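Side-chain contacts in metallopeptidase containing co-catalytic metalloactive site (Shewanella denitrificans OS217, PDB 3B2Y), which probably acts as a zinc-dependent metallocarboxypeptidase or related hydrolase of the peptidase M14 family: residues G195-L200 against D219-N224; S245-Q250 against V257-A262; N224-S229 against F233-G238. One frame throughout, in Å; residues are numbered along the deposited sequence.

Contact 1 (G195-L200 against D219-N224); sequences GLRDAL and DGVIFN
Arg197 reaches from helix 191-201 to the loop entering strand 221-223, an outermost strand of the mixed sheet at the centre of this M14-type alpha/beta fold. Its aliphatic part lies against Val221, whose CG2 is 4.1 Å from Arg197 CD and equally far from Arg197 CB. CG stands anti to the backbone N (chi1 175°), and a bend at chi3 turns the guanidinium alongside Asp219, the two side chains pointing the same way. Arg197 NH1 then lies 3.6 Å from Asp219 CB. The same nitrogen donates to Asp219 O at 3.2 Å, but that oxygen sits too near Arg197 CD in the model, so the details of this bond are doubtful. Asp219 OD2 stays 4.7 Å from Arg197 NH1, too far for a salt bridge, though the opposite charges probably attract. Cut back to alanine, this position would probably strip Val221 CG2 of the cover given by Arg197 CD and leave the Asp198 carboxylate without its charged mate. Further out, Gly220 and Ile222 pair through their backbones with Val180 of strand 179-183, while Leu196 and Leu200 carry the helix onto strand 242-248. The guanidinium is also held by its own neighbour: Arg197 NE donates in the guanidinium plane to Asp198 OD1 at 3.2 Å, a salt bridge that meets this oxygen from above the carboxylate plane.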
ATOM      1  N   GLY A 195      -8.377  -7.476 -13.049  1.00 31.78           N
ATOM      2  CA  GLY A 195      -8.385  -6.025 -13.279  1.00 31.49           C
ATOM      3  C   GLY A 195      -7.147  -5.330 -12.728  1.00 29.30           C
ATOM      4  O   GLY A 195      -6.544  -4.487 -13.388  1.00 30.77           O
ATOM      5  N   LEU A 196      -6.747  -5.701 -11.516  1.00 28.25           N
ATOM      6  CA  LEU A 196      -5.509  -5.178 -10.924  1.00 30.21           C
ATOM      7  C   LEU A 196      -4.282  -5.624 -11.688  1.00 28.59           C
ATOM      8  O   LEU A 196      -3.401  -4.842 -11.976  1.00 29.63           O
ATOM      9  CB  LEU A 196      -5.387  -5.577  -9.449  1.00 36.67           C
ATOM     10  CG  LEU A 196      -6.347  -4.795  -8.533  1.00 38.60           C
ATOM     11  CD1 LEU A 196      -6.468  -5.432  -7.140  1.00 44.35           C
ATOM     12  CD2 LEU A 196      -5.945  -3.324  -8.420  1.00 41.61           C
ATOM     13  N   ARG A 197      -4.231  -6.898 -12.002  1.00 27.78           N
ATOM     14  CA  ARG A 197      -3.141  -7.392 -12.803  1.00 34.16           C
ATOM     15  C   ARG A 197      -3.036  -6.638 -14.121  1.00 34.26           C
ATOM     16  O   ARG A 197      -1.959  -6.153 -14.481  1.00 33.15           O
ATOM     17  CB  ARG A 197      -3.328  -8.847 -13.089  1.00 31.85           C
ATOM     18  CG  ARG A 197      -2.257  -9.323 -14.027  1.00 42.17           C
ATOM     19  CD  ARG A 197      -2.604 -10.599 -14.578  1.00 45.37           C
ATOM     20  NE  ARG A 197      -3.724 -10.513 -15.476  1.00 42.73           N
ATOM     21  CZ  ARG A 197      -4.426 -11.572 -15.832  1.00 40.74           C
ATOM     22  NH1 ARG A 197      -4.119 -12.762 -15.339  1.00 48.52           N
ATOM     23  NH2 ARG A 197      -5.447 -11.436 -16.658  1.00 43.35           N
ATOM     24  N   ASP A 198      -4.156  -6.560 -14.841  1.00 35.20           N
ATOM     25  CA  ASP A 198      -4.214  -5.798 -16.086  1.00 35.00           C
ATOM     26  C   ASP A 198      -3.757  -4.325 -15.947  1.00 36.39           C
ATOM     27  O   ASP A 198      -3.011  -3.848 -16.812  1.00 36.30           O
ATOM     28  CB  ASP A 198      -5.611  -5.896 -16.670  1.00 36.38           C
ATOM     29  CG  ASP A 198      -5.965  -7.334 -17.136  1.00 42.84           C
ATOM     30  OD1 ASP A 198      -5.050  -8.196 -17.227  1.00 49.08           O
ATOM     31  OD2 ASP A 198      -7.168  -7.600 -17.434  1.00 45.18           O
ATOM     32  N   ALA A 199      -4.150  -3.623 -14.870  1.00 34.79           N
ATOM     33  CA  ALA A 199      -3.677  -2.237 -14.615  1.00 34.75           C
ATOM     34  C   ALA A 199      -2.150  -2.115 -14.483  1.00 34.06           C
ATOM     35  O   ALA A 199      -1.541  -1.211 -15.044  1.00 34.95           O
ATOM     36  CB  ALA A 199      -4.327  -1.658 -13.384  1.00 33.99           C
ATOM     37  N   LEU A 200      -1.560  -3.022 -13.708  1.00 30.81           N
ATOM     38  CA  LEU A 200      -0.131  -3.112 -13.518  1.00 30.41           C
ATOM     39  C   LEU A 200       0.538  -3.492 -14.831  1.00 30.09           C
ATOM     40  O   LEU A 200       1.557  -2.916 -15.186  1.00 33.07           O
ATOM     41  CB  LEU A 200       0.156  -4.159 -12.428  1.00 30.94           C
ATOM     42  CG  LEU A 200      -0.244  -3.691 -11.045  1.00 32.99           C
ATOM     43  CD1 LEU A 200      -0.201  -4.837 -10.031  1.00 35.90           C
ATOM     44  CD2 LEU A 200       0.712  -2.614 -10.706  1.00 29.69           C
ATOM     45  N   ASP A 219       0.221 -16.237 -14.199  1.00 45.94           N
ATOM     46  CA  ASP A 219      -0.326 -15.163 -15.004  1.00 43.65           C
ATOM     47  C   ASP A 219      -0.241 -13.851 -14.170  1.00 36.76           C
ATOM     48  O   ASP A 219      -1.143 -13.033 -14.218  1.00 36.61           O
ATOM     49  CB  ASP A 219      -1.778 -15.466 -15.465  1.00 43.08           C
ATOM     50  CG  ASP A 219      -1.889 -16.690 -16.437  1.00 55.69           C
ATOM     51  OD1 ASP A 219      -0.869 -17.154 -17.013  1.00 65.53           O
ATOM     52  OD2 ASP A 219      -3.028 -17.184 -16.642  1.00 52.40           O
ATOM     53  N   GLY A 220       0.842 -13.654 -13.437  1.00 32.90           N
ATOM     54  CA  GLY A 220       1.051 -12.434 -12.658  1.00 30.71           C
ATOM     55  C   GLY A 220       0.243 -12.269 -11.365  1.00 26.92           C
ATOM     56  O   GLY A 220       0.226 -11.205 -10.811  1.00 29.35           O
ATOM     57  N   VAL A 221      -0.434 -13.322 -10.919  1.00 26.71           N
ATOM     58  CA  VAL A 221      -1.256 -13.321  -9.723  1.00 28.69           C
ATOM     59  C   VAL A 221      -0.763 -14.415  -8.787  1.00 29.20           C
ATOM     60  O   VAL A 221      -0.404 -15.511  -9.251  1.00 29.80           O
ATOM     61  CB  VAL A 221      -2.736 -13.542 -10.079  1.00 31.55           C
ATOM     62  CG1 VAL A 221      -3.584 -13.666  -8.814  1.00 32.91           C
ATOM     63  CG2 VAL A 221      -3.233 -12.356 -10.924  1.00 29.14           C
ATOM     64  N   ILE A 222      -0.627 -14.070  -7.500  1.00 27.97           N
ATOM     65  CA  ILE A 222      -0.494 -15.066  -6.425  1.00 29.72           C
ATOM     66  C   ILE A 222      -1.796 -15.031  -5.623  1.00 31.35           C
ATOM     67  O   ILE A 222      -2.132 -14.002  -5.041  1.00 25.69           O
ATOM     68  CB  ILE A 222       0.709 -14.733  -5.516  1.00 32.47           C
ATOM     69  CG1 ILE A 222       2.025 -14.941  -6.265  1.00 30.50           C
ATOM     70  CG2 ILE A 222       0.682 -15.554  -4.198  1.00 31.70           C
ATOM     71  CD1 ILE A 222       3.063 -13.785  -5.933  1.00 37.22           C
ATOM     72  N   PHE A 223      -2.514 -16.149  -5.580  1.00 27.42           N
ATOM     73  CA  PHE A 223      -3.885 -16.118  -5.092  1.00 30.39           C
ATOM     74  C   PHE A 223      -4.103 -16.817  -3.737  1.00 31.39           C
ATOM     75  O   PHE A 223      -3.786 -17.989  -3.561  1.00 30.37           O
ATOM     76  CB  PHE A 223      -4.778 -16.742  -6.152  1.00 32.22           C
ATOM     77  CG  PHE A 223      -6.238 -16.601  -5.877  1.00 30.64           C
ATOM     78  CD1 PHE A 223      -6.820 -15.363  -5.826  1.00 34.19           C
ATOM     79  CD2 PHE A 223      -7.046 -17.736  -5.731  1.00 36.57           C
ATOM     80  CE1 PHE A 223      -8.182 -15.223  -5.603  1.00 34.44           C
ATOM     81  CE2 PHE A 223      -8.404 -17.594  -5.500  1.00 38.70           C
ATOM     82  CZ  PHE A 223      -8.954 -16.313  -5.428  1.00 24.55           C
ATOM     83  N   ASN A 224      -4.659 -16.075  -2.784  1.00 28.51           N
ATOM     84  CA  ASN A 224      -5.073 -16.647  -1.515  1.00 29.99           C
ATOM     85  C   ASN A 224      -3.938 -17.334  -0.780  1.00 29.78           C
ATOM     86  O   ASN A 224      -4.131 -18.370  -0.163  1.00 30.72           O
ATOM     87  CB  ASN A 224      -6.267 -17.590  -1.675  1.00 26.44           C
ATOM     88  CG  ASN A 224      -7.613 -16.846  -1.705  1.00 30.88           C
ATOM     89  OD1 ASN A 224      -7.691 -15.663  -1.395  1.00 28.30           O
ATOM     90  ND2 ASN A 224      -8.662 -17.558  -2.041  1.00 34.69           N
TER

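Contact 2 (S245-Q250 against V257-A262); sequences SETPGQ and VQANSA
Thr247 overlaps the helix with its methyl, CG2 resting 3.9 Å from Ala259 CB, while its hydroxyl meets the amide of Asn260. This is the packing of a beta-alpha unit: strand 242-248 of the mixed sheet is followed directly by helix 253-271, which runs back nearly antiparallel at 163°, the segment axes 9.1 Å apart at their closest. All four touching residues are buried. The side chains of Thr247 and Asn260 meet at a slant, and Asn260 ND2 donates to Thr247 OG1 at 3.1 Å with a bent N-H...O angle of 142°, the hydroxyl lying somewhat out of the amide plane. With chi1 at 51°, OG1 of Thr247 sits between the backbone N and the carbonyl carbon, and CG2 is left to face Ala259. Both ends of this bond have further partners: Asn260 ND2 also bonds Arg256 O, one turn back in the helix, and Thr247 OG1 bonds Glu171 OE1 of strand 165-172. The amide is thereby held at its nitrogen from within its own helix and from the strand, which should resist flipping. Its oxygen is satisfied differently. Ser245, two residues before Thr247 and also directed at the helix, is 4.3 Å from Asn260 OD1 through its OG, and a water bridges the two. Between these residues Glu246 points away from the helix; it is predicted to be the proton donor/acceptor of the active site, so the strand offers one side to packing and the other probably to catalysis. The water accepts from Ser245 OG at 2.5 Å and donates to Asn260 OD1 at 2.7 Å.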
ATOM      1  N   SER A 245      -0.165  -5.084  -4.471  1.00 30.84           N
ATOM      2  CA  SER A 245       0.546  -4.940  -5.740  1.00 32.92           C
ATOM      3  C   SER A 245       2.040  -4.921  -5.474  1.00 29.38           C
ATOM      4  O   SER A 245       2.520  -4.454  -4.414  1.00 34.44           O
ATOM      5  CB  SER A 245       0.103  -3.697  -6.479  1.00 35.42           C
ATOM      6  OG  SER A 245       0.122  -2.574  -5.641  1.00 35.83           O
ATOM      7  N   GLU A 246       2.790  -5.406  -6.450  1.00 32.98           N
ATOM      8  CA  GLU A 246       4.238  -5.409  -6.389  1.00 31.63           C
ATOM      9  C   GLU A 246       4.783  -4.819  -7.693  1.00 32.28           C
ATOM     10  O   GLU A 246       4.849  -5.549  -8.722  1.00 33.06           O
ATOM     11  CB  GLU A 246       4.744  -6.841  -6.256  1.00 34.72           C
ATOM     12  CG  GLU A 246       4.402  -7.523  -4.926  1.00 34.80           C
ATOM     13  CD  GLU A 246       5.322  -7.117  -3.786  1.00 41.56           C
ATOM     14  OE1 GLU A 246       6.256  -6.312  -4.008  1.00 49.34           O
ATOM     15  OE2 GLU A 246       5.095  -7.609  -2.654  1.00 48.19           O
ATOM     16  N   THR A 247       5.155  -3.535  -7.664  1.00 31.15           N
ATOM     17  CA  THR A 247       5.883  -2.929  -8.798  1.00 31.42           C
ATOM     18  C   THR A 247       7.400  -3.286  -8.743  1.00 31.09           C
ATOM     19  O   THR A 247       7.974  -3.504  -7.655  1.00 28.71           O
ATOM     20  CB  THR A 247       5.596  -1.409  -8.899  1.00 33.22           C
ATOM     21  OG1 THR A 247       5.805  -0.782  -7.627  1.00 34.18           O
ATOM     22  CG2 THR A 247       4.117  -1.142  -9.347  1.00 36.46           C
ATOM     23  N   PRO A 248       8.057  -3.398  -9.912  1.00 30.27           N
ATOM     24  CA  PRO A 248       9.467  -3.779 -10.000  1.00 33.44           C
ATOM     25  C   PRO A 248      10.414  -2.629  -9.670  1.00 32.78           C
ATOM     26  O   PRO A 248      10.378  -1.591 -10.350  1.00 36.95           O
ATOM     27  CB  PRO A 248       9.633  -4.169 -11.467  1.00 28.91           C
ATOM     28  CG  PRO A 248       8.495  -3.492 -12.189  1.00 31.61           C
ATOM     29  CD  PRO A 248       7.428  -3.219 -11.230  1.00 33.45           C
ATOM     30  N   GLY A 249      11.277  -2.822  -8.681  1.00 31.88           N
ATOM     31  CA  GLY A 249      12.157  -1.736  -8.228  1.00 33.22           C
ATOM     32  C   GLY A 249      13.322  -1.393  -9.147  1.00 36.13           C
ATOM     33  O   GLY A 249      13.994  -0.338  -8.982  1.00 36.79           O
ATOM     34  N   GLN A 250      13.600  -2.295 -10.088  1.00 34.24           N
ATOM     35  CA  GLN A 250      14.683  -2.094 -11.040  1.00 35.99           C
ATOM     36  C   GLN A 250      14.244  -1.308 -12.256  1.00 34.97           C
ATOM     37  O   GLN A 250      15.016  -1.143 -13.172  1.00 33.11           O
ATOM     38  CB  GLN A 250      15.279  -3.450 -11.459  1.00 33.93           C
ATOM     39  CG  GLN A 250      16.026  -4.095 -10.307  1.00 37.69           C
ATOM     40  CD  GLN A 250      17.061  -3.159  -9.737  1.00 43.46           C
ATOM     41  OE1 GLN A 250      17.978  -2.728 -10.455  1.00 40.82           O
ATOM     42  NE2 GLN A 250      16.906  -2.794  -8.456  1.00 50.51           N
ATOM     43  N   VAL A 257       5.678   5.058  -9.822  1.00 26.84           N
ATOM     44  CA  VAL A 257       4.754   5.976  -9.157  1.00 28.11           C
ATOM     45  C   VAL A 257       3.461   5.983  -9.921  1.00 28.17           C
ATOM     46  O   VAL A 257       2.393   5.801  -9.322  1.00 29.58           O
ATOM     47  CB  VAL A 257       5.363   7.393  -9.052  1.00 26.87           C
ATOM     48  CG1 VAL A 257       4.313   8.390  -8.594  1.00 29.01           C
ATOM     49  CG2 VAL A 257       6.589   7.378  -8.073  1.00 28.27           C
ATOM     50  N   GLN A 258       3.570   6.081 -11.247  1.00 29.06           N
ATOM     51  CA  GLN A 258       2.411   6.049 -12.128  1.00 28.97           C
ATOM     52  C   GLN A 258       1.631   4.742 -12.055  1.00 31.40           C
ATOM     53  O   GLN A 258       0.407   4.770 -11.998  1.00 29.83           O
ATOM     54  CB  GLN A 258       2.813   6.379 -13.579  1.00 27.37           C
ATOM     55  CG  GLN A 258       3.187   7.844 -13.732  1.00 31.18           C
ATOM     56  CD  GLN A 258       3.944   8.130 -15.037  1.00 36.41           C
ATOM     57  OE1 GLN A 258       4.625   7.257 -15.599  1.00 44.15           O
ATOM     58  NE2 GLN A 258       3.805   9.349 -15.529  1.00 43.25           N
ATOM     59  N   ALA A 259       2.329   3.613 -12.065  1.00 28.03           N
ATOM     60  CA  ALA A 259       1.725   2.308 -11.993  1.00 31.50           C
ATOM     61  C   ALA A 259       0.969   2.080 -10.663  1.00 31.26           C
ATOM     62  O   ALA A 259      -0.146   1.545 -10.676  1.00 32.34           O
ATOM     63  CB  ALA A 259       2.768   1.198 -12.225  1.00 30.35           C
ATOM     64  N   ASN A 260       1.596   2.436  -9.555  1.00 30.20           N
ATOM     65  CA  ASN A 260       0.949   2.418  -8.209  1.00 31.71           C
ATOM     66  C   ASN A 260      -0.344   3.240  -8.167  1.00 30.38           C
ATOM     67  O   ASN A 260      -1.398   2.744  -7.733  1.00 28.21           O
ATOM     68  CB  ASN A 260       1.923   2.913  -7.156  1.00 30.21           C
ATOM     69  CG  ASN A 260       2.833   1.794  -6.643  1.00 42.26           C
ATOM     70  OD1 ASN A 260       2.445   1.022  -5.770  1.00 53.96           O
ATOM     71  ND2 ASN A 260       4.029   1.704  -7.181  1.00 39.33           N
ATOM     72  N   SER A 261      -0.271   4.444  -8.689  1.00 28.66           N
ATOM     73  CA  SER A 261      -1.431   5.327  -8.777  1.00 29.68           C
ATOM     74  C   SER A 261      -2.543   4.695  -9.629  1.00 31.74           C
ATOM     75  O   SER A 261      -3.712   4.802  -9.288  1.00 29.18           O
ATOM     76  CB  SER A 261      -0.986   6.702  -9.326  1.00 31.75           C
ATOM     77  OG  SER A 261      -2.065   7.630  -9.315  1.00 36.51           O
ATOM     78  N   ALA A 262      -2.145   4.017 -10.726  1.00 29.88           N
ATOM     79  CA  ALA A 262      -3.068   3.303 -11.634  1.00 30.65           C
ATOM     80  C   ALA A 262      -3.725   2.099 -10.981  1.00 29.78           C
ATOM     81  O   ALA A 262      -4.930   1.930 -11.208  1.00 28.95           O
ATOM     82  CB  ALA A 262      -2.343   2.865 -12.918  1.00 28.00           C
TER
HETATM   83  O   HOH W   1       2.498  -1.713  -5.924  1.00 38.31           O

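Contact 3 (N224-S229 against F233-G238); sequences NHFDTS and FLVRSG
Arg236 grips Asp227 O end-on with both terminal nitrogens, NH2 at 3.0 Å and NH1 at 3.2 Å from that one oxygen. The carbonyl oxygen lies close to the guanidinium plane; NH1 approaches nearly in line with the C=O bond, whereas NH2 comes in tilted from the carbonyl plane. An Asx turn and a helix N-cap sit next to this clamp in the same loop. Asp227 OD1 accepts from Ser229 OG at 2.7 Å on its syn side and from Ser229 N above the carboxylate plane. Ser229 OG also caps Ala232 N, and Ser229 O takes Phe233 N at 3.0 Å, almost straight at 167°, as the first turn of helix 230-236 forms. At the other end Gly238, with positive phi, closes the helix in a Schellman motif. Phe226 packs beside the arginine. The two side chains run antiparallel past one another, and Phe226 CD2 lies over one guanidinium face, offset toward its rim, with the planes 49° apart. Extension of Arg236 from CG to NE carries the guanidinium past the ring to the carbonyl. Val235 CG1 meets the ring edge, 3.7 Å from Phe226 CE2, and Phe183 of strand 179-183 makes an edge-to-face stack with the same ring. Arg236 thus directs both terminal nitrogens to a neutral carbonyl, which its positive charge is likely to polarise, while the Asp227 carboxylate, its OD1 5.8 Å from Arg236 NH2, serves to fix the loop at the helix start.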
ATOM      1  N   ASN A 224      -4.659 -16.075  -2.784  1.00 28.51           N
ATOM      2  CA  ASN A 224      -5.073 -16.647  -1.515  1.00 29.99           C
ATOM      3  C   ASN A 224      -3.938 -17.334  -0.780  1.00 29.78           C
ATOM      4  O   ASN A 224      -4.131 -18.370  -0.163  1.00 30.72           O
ATOM      5  CB  ASN A 224      -6.267 -17.590  -1.675  1.00 26.44           C
ATOM      6  CG  ASN A 224      -7.613 -16.846  -1.705  1.00 30.88           C
ATOM      7  OD1 ASN A 224      -7.691 -15.663  -1.395  1.00 28.30           O
ATOM      8  ND2 ASN A 224      -8.662 -17.558  -2.041  1.00 34.69           N
ATOM      9  N   HIS A 225      -2.767 -16.716  -0.828  1.00 31.40           N
ATOM     10  CA  HIS A 225      -1.608 -17.184  -0.077  1.00 33.32           C
ATOM     11  C   HIS A 225      -1.588 -16.439   1.285  1.00 31.38           C
ATOM     12  O   HIS A 225      -1.220 -15.303   1.345  1.00 32.79           O
ATOM     13  CB  HIS A 225      -0.334 -16.865  -0.864  1.00 37.18           C
ATOM     14  CG  HIS A 225       0.936 -17.128  -0.105  1.00 48.69           C
ATOM     15  ND1 HIS A 225       1.549 -18.365  -0.081  1.00 48.77           N
ATOM     16  CD2 HIS A 225       1.713 -16.306   0.656  1.00 41.12           C
ATOM     17  CE1 HIS A 225       2.648 -18.295   0.657  1.00 51.91           C
ATOM     18  NE2 HIS A 225       2.765 -17.059   1.125  1.00 48.33           N
ATOM     19  N   PHE A 226      -2.003 -17.102   2.340  1.00 31.22           N
ATOM     20  CA  PHE A 226      -2.019 -16.500   3.663  1.00 24.97           C
ATOM     21  C   PHE A 226      -0.705 -16.602   4.410  1.00 29.61           C
ATOM     22  O   PHE A 226      -0.055 -17.596   4.409  1.00 30.92           O
ATOM     23  CB  PHE A 226      -3.165 -17.006   4.494  1.00 27.06           C
ATOM     24  CG  PHE A 226      -4.495 -16.586   4.002  1.00 27.69           C
ATOM     25  CD1 PHE A 226      -5.086 -17.212   2.943  1.00 36.42           C
ATOM     26  CD2 PHE A 226      -5.181 -15.555   4.603  1.00 35.41           C
ATOM     27  CE1 PHE A 226      -6.301 -16.818   2.486  1.00 32.33           C
ATOM     28  CE2 PHE A 226      -6.389 -15.185   4.139  1.00 31.65           C
ATOM     29  CZ  PHE A 226      -6.947 -15.824   3.083  1.00 38.97           C
ATOM     30  N   ASP A 227      -0.325 -15.518   5.038  1.00 32.59           N
ATOM     31  CA  ASP A 227       0.870 -15.454   5.835  1.00 33.32           C
ATOM     32  C   ASP A 227       0.551 -14.525   7.007  1.00 32.74           C
ATOM     33  O   ASP A 227      -0.633 -14.392   7.369  1.00 34.17           O
ATOM     34  CB  ASP A 227       2.001 -14.933   4.976  1.00 35.96           C
ATOM     35  CG  ASP A 227       1.715 -13.574   4.406  1.00 42.22           C
ATOM     36  OD1 ASP A 227       0.603 -13.012   4.658  1.00 39.37           O
ATOM     37  OD2 ASP A 227       2.631 -13.049   3.727  1.00 49.48           O
ATOM     38  N   THR A 228       1.550 -13.867   7.605  1.00 31.86           N
ATOM     39  CA  THR A 228       1.253 -13.000   8.769  1.00 31.38           C
ATOM     40  C   THR A 228       1.290 -11.493   8.450  1.00 31.23           C
ATOM     41  O   THR A 228       1.511 -10.661   9.333  1.00 33.80           O
ATOM     42  CB  THR A 228       2.185 -13.253   9.979  1.00 33.82           C
ATOM     43  OG1 THR A 228       3.524 -12.803   9.691  1.00 33.13           O
ATOM     44  CG2 THR A 228       2.156 -14.698  10.382  1.00 28.25           C
ATOM     45  N   SER A 229       1.027 -11.171   7.205  1.00 27.86           N
ATOM     46  CA  SER A 229       1.058  -9.823   6.699  1.00 30.37           C
ATOM     47  C   SER A 229      -0.192  -9.076   7.163  1.00 26.43           C
ATOM     48  O   SER A 229      -1.203  -9.674   7.600  1.00 27.04           O
ATOM     49  CB  SER A 229       1.067  -9.853   5.176  1.00 30.84           C
ATOM     50  OG  SER A 229      -0.164 -10.385   4.699  1.00 31.05           O
ATOM     51  N   PHE A 233      -4.109 -10.591   7.530  1.00 31.91           N
ATOM     52  CA  PHE A 233      -4.783 -10.244   8.801  1.00 31.70           C
ATOM     53  C   PHE A 233      -6.159  -9.582   8.563  1.00 29.87           C
ATOM     54  O   PHE A 233      -7.176  -9.987   9.129  1.00 27.42           O
ATOM     55  CB  PHE A 233      -3.912  -9.288   9.657  1.00 33.71           C
ATOM     56  CG  PHE A 233      -4.619  -8.773  10.856  1.00 27.31           C
ATOM     57  CD1 PHE A 233      -4.829  -9.616  11.948  1.00 36.42           C
ATOM     58  CD2 PHE A 233      -5.143  -7.453  10.911  1.00 31.72           C
ATOM     59  CE1 PHE A 233      -5.542  -9.154  13.076  1.00 37.77           C
ATOM     60  CE2 PHE A 233      -5.861  -6.993  12.035  1.00 28.87           C
ATOM     61  CZ  PHE A 233      -6.023  -7.838  13.138  1.00 37.44           C
ATOM     62  N   LEU A 234      -6.196  -8.569   7.722  1.00 24.36           N
ATOM     63  CA  LEU A 234      -7.461  -7.899   7.473  1.00 23.89           C
ATOM     64  C   LEU A 234      -8.482  -8.851   6.754  1.00 24.58           C
ATOM     65  O   LEU A 234      -9.646  -8.763   7.004  1.00 24.51           O
ATOM     66  CB  LEU A 234      -7.290  -6.595   6.759  1.00 27.26           C
ATOM     67  CG  LEU A 234      -6.398  -5.534   7.342  1.00 26.74           C
ATOM     68  CD1 LEU A 234      -6.220  -4.450   6.330  1.00 35.18           C
ATOM     69  CD2 LEU A 234      -7.085  -5.046   8.570  1.00 26.67           C
ATOM     70  N   VAL A 235      -8.014  -9.758   5.893  1.00 24.49           N
ATOM     71  CA  VAL A 235      -8.887 -10.734   5.274  1.00 24.47           C
ATOM     72  C   VAL A 235      -9.433 -11.701   6.322  1.00 30.32           C
ATOM     73  O   VAL A 235     -10.631 -12.009   6.351  1.00 30.10           O
ATOM     74  CB  VAL A 235      -8.155 -11.414   4.119  1.00 28.25           C
ATOM     75  CG1 VAL A 235      -8.946 -12.637   3.567  1.00 31.76           C
ATOM     76  CG2 VAL A 235      -7.835 -10.297   3.019  1.00 25.04           C
ATOM     77  N   ARG A 236      -8.573 -12.234   7.172  1.00 27.91           N
ATOM     78  CA  ARG A 236      -9.032 -13.177   8.232  1.00 26.13           C
ATOM     79  C   ARG A 236     -10.046 -12.427   9.132  1.00 28.17           C
ATOM     80  O   ARG A 236     -10.969 -13.010   9.698  1.00 29.99           O
ATOM     81  CB  ARG A 236      -7.840 -13.594   9.062  1.00 26.29           C
ATOM     82  CG  ARG A 236      -6.898 -14.496   8.361  1.00 35.45           C
ATOM     83  CD  ARG A 236      -6.067 -15.243   9.394  1.00 51.92           C
ATOM     84  NE  ARG A 236      -4.987 -16.005   8.768  1.00 53.82           N
ATOM     85  CZ  ARG A 236      -3.755 -15.537   8.557  1.00 56.70           C
ATOM     86  NH1 ARG A 236      -3.420 -14.299   8.937  1.00 63.50           N
ATOM     87  NH2 ARG A 236      -2.857 -16.323   7.974  1.00 64.93           N
ATOM     88  N   SER A 237      -9.885 -11.126   9.212  1.00 26.42           N
ATOM     89  CA  SER A 237     -10.712 -10.277  10.083  1.00 27.26           C
ATOM     90  C   SER A 237     -12.012  -9.854   9.382  1.00 32.48           C
ATOM     91  O   SER A 237     -12.838  -9.162   9.983  1.00 34.96           O
ATOM     92  CB  SER A 237      -9.911  -9.059  10.511  1.00 31.75           C
ATOM     93  OG  SER A 237      -8.783  -9.458  11.312  1.00 32.46           O
ATOM     94  N   GLY A 238     -12.187 -10.261   8.116  1.00 32.33           N
ATOM     95  CA  GLY A 238     -13.414 -10.009   7.372  1.00 34.29           C
ATOM     96  C   GLY A 238     -13.386  -9.149   6.104  1.00 33.64           C
ATOM     97  O   GLY A 238     -14.421  -9.051   5.428  1.00 31.03           O
TER

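From the N terminus the contacts follow one another in series, none enclosing or crossing another. Contact 1 closes the loop that leaves helix 191-201 and returns at strand 221-223, joining that helix to an outer strand of the mixed sheet. Contact 3 begins at once, sharing Asn224 with contact 1, and folds the next loop back on helix 230-236. Contact 2 comes last, closing the short connection between strand 242-248 and helix 253-271. Contacts 1 and 2 also touch: the methyls of Leu200 pack on Ser245 and Thr247, bringing helix 191-201 onto the same strand as helix 253-271. Contact 3 does not touch contact 2, their nearest atoms being about 9 Å apart, and meets contact 1 only through the shared Asn224.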